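Local coordinates for protein chitinase (Chromobacterium violaceum, PDB 4TXG) that probably binds chitin and hydrolyses its glycosidic bonds as a family 18 glycoside hydrolase, at residues 134-137 and 138-142; 233-236 and 237-241. All coordinates share one frame; numbering follows the deposited sequence.

Contact 1: 134-137 and 138-142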
ATOM      1  N   VAL A 134      23.672 -11.484   1.577  1.00 14.99           N
ATOM      2  CA  VAL A 134      22.896 -10.357   1.075  1.00 13.97           C
ATOM      3  C   VAL A 134      23.507  -9.055   1.574  1.00 13.34           C
ATOM      4  O   VAL A 134      23.679  -8.881   2.778  1.00 15.07           O
ATOM      5  CB  VAL A 134      21.439 -10.470   1.529  1.00 13.08           C
ATOM      6  CG1 VAL A 134      20.602  -9.329   0.971  1.00 12.01           C
ATOM      7  CG2 VAL A 134      20.875 -11.827   1.121  1.00 16.67           C
ATOM      8  N   PRO A 135      23.836  -8.136   0.651  1.00 14.38           N
ATOM      9  CA  PRO A 135      24.574  -6.913   1.002  1.00 13.99           C
ATOM     10  C   PRO A 135      23.706  -5.822   1.638  1.00 12.22           C
ATOM     11  O   PRO A 135      23.583  -4.732   1.086  1.00 10.78           O
ATOM     12  CB  PRO A 135      25.126  -6.444  -0.352  1.00 17.92           C
ATOM     13  CG  PRO A 135      24.112  -6.925  -1.341  1.00 18.53           C
ATOM     14  CD  PRO A 135      23.639  -8.265  -0.807  1.00 15.25           C
ATOM     15  N   TYR A 136      23.141  -6.101   2.808  1.00 12.59           N
ATOM     16  CA  TYR A 136      22.237  -5.142   3.456  1.00 12.67           C
ATOM     17  C   TYR A 136      22.897  -3.804   3.771  1.00 14.22           C
ATOM     18  O   TYR A 136      22.238  -2.773   3.762  1.00 13.26           O
ATOM     19  CB  TYR A 136      21.682  -5.714   4.756  1.00 11.09           C
ATOM     20  CG  TYR A 136      20.713  -6.846   4.562  1.00 10.21           C
ATOM     21  CD1 TYR A 136      19.502  -6.648   3.899  1.00 10.50           C
ATOM     22  CD2 TYR A 136      21.005  -8.112   5.043  1.00 14.47           C
ATOM     23  CE1 TYR A 136      18.609  -7.693   3.728  1.00 13.00           C
ATOM     24  CE2 TYR A 136      20.128  -9.150   4.866  1.00 15.66           C
ATOM     25  CZ  TYR A 136      18.936  -8.938   4.217  1.00 14.24           C
ATOM     26  OH  TYR A 136      18.072  -9.996   4.062  1.00 18.44           O
ATOM     27  N   CYS A 137      24.191  -3.825   4.066  1.00 16.24           N
ATOM     28  CA  CYS A 137      24.850  -2.614   4.537  1.00 16.44           C
ATOM     29  C   CYS A 137      25.052  -1.602   3.414  1.00 13.63           C
ATOM     30  O   CYS A 137      25.427  -0.462   3.663  1.00 15.62           O
ATOM     31  CB  CYS A 137      26.174  -2.958   5.216  1.00 20.57           C
ATOM     32  SG  CYS A 137      25.915  -3.590   6.903  1.00 87.65           S
ATOM     33  N   ALA A 138      24.757  -2.014   2.187  1.00 12.39           N
ATOM     34  CA  ALA A 138      24.780  -1.095   1.051  1.00 18.54           C
ATOM     35  C   ALA A 138      23.616  -0.093   1.093  1.00 17.15           C
ATOM     36  O   ALA A 138      23.713   0.998   0.527  1.00 17.77           O
ATOM     37  CB  ALA A 138      24.755  -1.883  -0.268  1.00 19.33           C
ATOM     38  N   VAL A 139      22.527  -0.465   1.765  1.00  9.58           N
ATOM     39  CA  VAL A 139      21.294   0.327   1.763  1.00 10.81           C
ATOM     40  C   VAL A 139      20.815   0.610   3.192  1.00 11.68           C
ATOM     41  O   VAL A 139      20.119   1.601   3.443  1.00  9.72           O
ATOM     42  CB  VAL A 139      20.168  -0.407   0.960  1.00 14.71           C
ATOM     43  CG1 VAL A 139      18.787   0.191   1.207  1.00 16.81           C
ATOM     44  CG2 VAL A 139      20.488  -0.394  -0.538  1.00 17.15           C
ATOM     45  N   TYR A 140      21.198  -0.256   4.129  1.00 10.66           N
ATOM     46  CA  TYR A 140      20.735  -0.141   5.509  1.00  9.12           C
ATOM     47  C   TYR A 140      21.864   0.130   6.498  1.00 11.77           C
ATOM     48  O   TYR A 140      23.024  -0.188   6.249  1.00 12.77           O
ATOM     49  CB  TYR A 140      19.996  -1.415   5.926  1.00  8.46           C
ATOM     50  CG  TYR A 140      18.760  -1.668   5.089  1.00  8.97           C
ATOM     51  CD1 TYR A 140      17.633  -0.873   5.230  1.00  7.70           C
ATOM     52  CD2 TYR A 140      18.727  -2.700   4.149  1.00 10.03           C
ATOM     53  CE1 TYR A 140      16.492  -1.089   4.467  1.00  8.67           C
ATOM     54  CE2 TYR A 140      17.583  -2.932   3.383  1.00  8.78           C
ATOM     55  CZ  TYR A 140      16.476  -2.117   3.540  1.00  7.95           C
ATOM     56  OH  TYR A 140      15.339  -2.330   2.782  1.00 10.41           O
ATOM     57  N   LYS A 141      21.501   0.734   7.620  1.00  9.89           N
ATOM     58  CA  LYS A 141      22.434   1.000   8.708  1.00 13.30           C
ATOM     59  C   LYS A 141      22.512  -0.209   9.615  1.00 12.72           C
ATOM     60  O   LYS A 141      21.689  -1.114   9.503  1.00 12.34           O
ATOM     61  CB  LYS A 141      21.979   2.220   9.515  1.00 14.12           C
ATOM     62  CG  LYS A 141      21.634   3.408   8.658  1.00 16.95           C
ATOM     63  CD  LYS A 141      20.890   4.466   9.456  1.00 16.78           C
ATOM     64  CE  LYS A 141      20.383   5.563   8.541  1.00 18.27           C
ATOM     65  NZ  LYS A 141      19.694   6.635   9.301  1.00 22.85           N
ATOM     66  N   GLN A 142      23.493  -0.240  10.510  1.00 13.25           N
ATOM     67  CA  GLN A 142      23.493  -1.291  11.517  1.00 13.78           C
ATOM     68  C   GLN A 142      22.218  -1.128  12.336  1.00 15.24           C
ATOM     69  O   GLN A 142      21.877  -0.024  12.759  1.00 14.83           O
ATOM     70  CB  GLN A 142      24.753  -1.243  12.384  1.00 17.91           C
ATOM     71  CG  GLN A 142      26.007  -1.569  11.578  1.00 24.90           C
ATOM     72  CD  GLN A 142      27.195  -1.934  12.435  1.00 34.73           C
ATOM     73  OE1 GLN A 142      27.044  -2.404  13.560  1.00 38.18           O
ATOM     74  NE2 GLN A 142      28.389  -1.716  11.903  1.00 39.34           N
TER
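Ala138 N donates to Pro135 O at 3.2 Å, and the Ala138 methyl CB rests 3.4 Å from the same Pro135 O. Here the inverse gamma turn centred on Pro135 runs into two overlapping type I beta turns, of which this bond closes the first. Val139 N closes the second by reaching back to Tyr136 O (3.1 Å), and Val139 CG1 lies over the centre of the Tyr140 ring. Tyr140 N approaches that same Tyr136 O almost head-on, at 2.7 Å with a C=O...N angle of 167°, whereas Val139 N comes from above the carbonyl plane. Two backbone donors thus grip one carbonyl oxygen. With CG anti to its own carbonyl carbon (chi1 -62°), the Tyr140 ring is brought alongside Tyr136 O, CD2 at 3.5 Å, and meets the Tyr136 ring obliquely, Tyr140 CD2 to Tyr136 CD1 at 4.0 Å. Tyr140 O also receives a CA-H...O contact from Cys137 CA at 3.5 Å. The turns lie in the loop before strand 155-161: Cys137 is disulfide-bonded to Cys121, Pro135 touches Ala357 of helix 338-360, and Tyr140 OH hydrogen-bonds Asp390 and Gln365, the latter opening strand 365-371.

Contact 2: 233-236 and 237-241. With CS (cesium ion), chain E.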
ATOM      1  N   PHE A 233      13.338   6.163 -18.956  1.00  7.87           N
ATOM      2  CA  PHE A 233      14.388   5.429 -18.250  1.00  7.73           C
ATOM      3  C   PHE A 233      15.755   6.102 -18.404  1.00  7.87           C
ATOM      4  O   PHE A 233      16.565   6.112 -17.477  1.00  7.84           O
ATOM      5  CB  PHE A 233      14.476   3.982 -18.745  1.00  7.50           C
ATOM      6  CG  PHE A 233      13.342   3.082 -18.261  1.00  7.24           C
ATOM      7  CD1 PHE A 233      12.267   3.592 -17.557  1.00  8.82           C
ATOM      8  CD2 PHE A 233      13.376   1.718 -18.533  1.00 10.22           C
ATOM      9  CE1 PHE A 233      11.230   2.758 -17.129  1.00  8.04           C
ATOM     10  CE2 PHE A 233      12.358   0.875 -18.112  1.00  9.45           C
ATOM     11  CZ  PHE A 233      11.286   1.396 -17.401  1.00  8.53           C
ATOM     12  N   ASN A 234      16.015   6.641 -19.589  1.00  8.17           N
ATOM     13  CA  ASN A 234      17.262   7.365 -19.833  1.00  8.42           C
ATOM     14  C   ASN A 234      17.398   8.545 -18.853  1.00 10.35           C
ATOM     15  O   ASN A 234      18.442   8.732 -18.214  1.00  8.94           O
ATOM     16  CB  ASN A 234      17.304   7.844 -21.293  1.00  8.77           C
ATOM     17  CG  ASN A 234      18.640   8.457 -21.680  1.00  9.73           C
ATOM     18  OD1 ASN A 234      19.044   9.489 -21.139  1.00  9.49           O
ATOM     19  ND2 ASN A 234      19.317   7.841 -22.646  1.00  9.21           N
ATOM     20  N   LEU A 235      16.337   9.333 -18.725  1.00 10.09           N
ATOM     21  CA  LEU A 235      16.350  10.462 -17.799  1.00  8.90           C
ATOM     22  C   LEU A 235      16.470   9.997 -16.338  1.00  8.91           C
ATOM     23  O   LEU A 235      17.205  10.602 -15.562  1.00 10.47           O
ATOM     24  CB  LEU A 235      15.095  11.327 -17.994  1.00 11.68           C
ATOM     25  CG  LEU A 235      15.085  12.098 -19.326  1.00 12.51           C
ATOM     26  CD1 LEU A 235      13.827  12.944 -19.500  1.00 14.18           C
ATOM     27  CD2 LEU A 235      16.330  12.981 -19.424  1.00 14.50           C
ATOM     28  N   LEU A 236      15.779   8.922 -15.964  1.00  8.33           N
ATOM     29  CA  LEU A 236      15.904   8.415 -14.590  1.00  8.19           C
ATOM     30  C   LEU A 236      17.358   8.069 -14.273  1.00  9.61           C
ATOM     31  O   LEU A 236      17.887   8.443 -13.222  1.00  9.55           O
ATOM     32  CB  LEU A 236      15.009   7.186 -14.366  1.00  9.29           C
ATOM     33  CG  LEU A 236      13.498   7.430 -14.363  1.00  9.27           C
ATOM     34  CD1 LEU A 236      12.776   6.090 -14.208  1.00 11.61           C
ATOM     35  CD2 LEU A 236      13.094   8.380 -13.253  1.00  8.35           C
ATOM     36  N   THR A 237      18.017   7.387 -15.202  1.00  8.17           N
ATOM     37  CA  THR A 237      19.411   6.994 -14.992  1.00  9.04           C
ATOM     38  C   THR A 237      20.307   8.213 -14.833  1.00  9.51           C
ATOM     39  O   THR A 237      21.180   8.259 -13.955  1.00  8.99           O
ATOM     40  CB  THR A 237      19.906   6.120 -16.153  1.00  8.31           C
ATOM     41  OG1 THR A 237      19.118   4.923 -16.199  1.00  8.39           O
ATOM     42  CG2 THR A 237      21.378   5.739 -15.958  1.00  9.49           C
ATOM     43  N   GLN A 238      20.077   9.212 -15.676  1.00  8.89           N
ATOM     44  CA  GLN A 238      20.860  10.448 -15.609  1.00 10.08           C
ATOM     45  C   GLN A 238      20.704  11.211 -14.295  1.00 10.27           C
ATOM     46  O   GLN A 238      21.684  11.664 -13.703  1.00 10.37           O
ATOM     47  CB  GLN A 238      20.468  11.367 -16.750  1.00  9.89           C
ATOM     48  CG  GLN A 238      21.024  10.971 -18.087  1.00 12.28           C
ATOM     49  CD  GLN A 238      20.756  12.046 -19.100  1.00 13.09           C
ATOM     50  OE1 GLN A 238      21.496  13.023 -19.178  1.00 17.49           O
ATOM     51  NE2 GLN A 238      19.669  11.902 -19.854  1.00  9.71           N
ATOM     52  N   TYR A 239      19.464  11.390 -13.858  1.00 10.98           N
ATOM     53  CA  TYR A 239      19.226  12.198 -12.667  1.00  9.88           C
ATOM     54  C   TYR A 239      19.703  11.486 -11.411  1.00 11.06           C
ATOM     55  O   TYR A 239      20.125  12.136 -10.457  1.00 12.92           O
ATOM     56  CB  TYR A 239      17.749  12.585 -12.554  1.00 11.09           C
ATOM     57  CG  TYR A 239      17.432  13.809 -13.374  1.00 13.69           C
ATOM     58  CD1 TYR A 239      17.131  13.704 -14.720  1.00 16.04           C
ATOM     59  CD2 TYR A 239      17.477  15.079 -12.809  1.00 18.27           C
ATOM     60  CE1 TYR A 239      16.870  14.834 -15.485  1.00 19.33           C
ATOM     61  CE2 TYR A 239      17.216  16.211 -13.563  1.00 22.05           C
ATOM     62  CZ  TYR A 239      16.915  16.082 -14.900  1.00 21.14           C
ATOM     63  OH  TYR A 239      16.658  17.212 -15.654  1.00 20.57           O
ATOM     64  N   LYS A 240      19.669  10.157 -11.411  1.00 10.63           N
ATOM     65  CA  LYS A 240      20.176   9.420 -10.259  1.00 12.50           C
ATOM     66  C   LYS A 240      21.661   9.677 -10.029  1.00 14.99           C
ATOM     67  O   LYS A 240      22.135   9.576  -8.902  1.00 14.31           O
ATOM     68  CB  LYS A 240      19.917   7.918 -10.411  1.00 11.40           C
ATOM     69  CG  LYS A 240      18.467   7.555 -10.181  1.00 12.27           C
ATOM     70  CD  LYS A 240      18.320   6.216  -9.490  1.00 24.45           C
ATOM     71  CE  LYS A 240      18.730   5.080 -10.373  1.00 22.97           C
ATOM     72  NZ  LYS A 240      18.529   3.772  -9.673  1.00 19.02           N
ATOM     73  N   ARG A 241      22.396  10.025 -11.087  1.00 12.88           N
ATOM     74  CA  ARG A 241      23.812  10.350 -10.922  1.00 11.80           C
ATOM     75  C   ARG A 241      24.000  11.629 -10.115  1.00 15.11           C
ATOM     76  O   ARG A 241      24.962  11.764  -9.350  1.00 15.83           O
ATOM     77  CB  ARG A 241      24.497  10.499 -12.282  1.00 11.62           C
ATOM     78  CG  ARG A 241      24.395   9.267 -13.152  1.00 10.12           C
ATOM     79  CD  ARG A 241      25.090   9.532 -14.468  1.00 12.11           C
ATOM     80  NE  ARG A 241      24.958   8.426 -15.404  1.00 14.73           N
ATOM     81  CZ  ARG A 241      24.822   8.600 -16.713  1.00 14.99           C
ATOM     82  NH1 ARG A 241      24.785   9.829 -17.208  1.00 13.72           N
ATOM     83  NH2 ARG A 241      24.714   7.553 -17.515  1.00 11.86           N
TER
HETATM   84 CS    CS E 804      22.663  14.602 -21.385  1.00 94.38          CS
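Four backbone hydrogen bonds join 233-236 to 237-241 in the i to i+4 pattern of an alpha-helix, from Thr237 N to Phe233 O (3.0 Å) through to Lys240 N to Leu236 O. Tyr239 N donates to Leu235 O at 2.9 Å. Among the side chains, Gln238 NE2 gives a weak bond to Asn234 OD1, 2.8 Å long but bent to 124° at the hydrogen, with the amide planes almost perpendicular (87°). Asn234 CG stands anti to its backbone N (chi1 -173°), which brings OD1 round to the Gln238 amide; OD1 also accepts from Asp224 N, Asn234 ND2 donates to Tyr229 O, and Gln238 NE2 has its stronger partner in Glu222 O. These residues make up most of helix 231-242, which connects parallel strands 185-193 and 247-253 of the family 18 TIM barrel in a beta-alpha-beta crossover. Gln238 OE1 coordinates a cesium ion at 3.0 Å. The apolar pair is Leu235 CD2 and Tyr239 CE1, 4.4 Å apart; Leu235 CD2 also lies alongside Gln238 NE2. Leu235 O sits in the Tyr239 ring plane at its edge, 3.2 Å from CD1, and the ring stacks on Trp180. Lys240 NZ salt-bridges Asp307, just before strand 308-312.

Contacts 1 and 2 follow one another along the chain without touching: their centres are 23 Å apart and their nearest atoms about 10 Å. The loop of contact 1 precedes the first barrel strand, 155-161, and packs near strands 365-371 and 391-395. Contact 2 lies on a helix that follows strand 185-193 and precedes strand 247-253 in the chain, so the two adjoin different sectors of the same barrel. Their centres are 24 and 26 Å from that of the chain. A cesium ion is bound at contact 2 through Gln238, and a second lies about 5 Å from the Tyr239 side chain. Neither contact includes a residue identified as catalytic or as binding chitin.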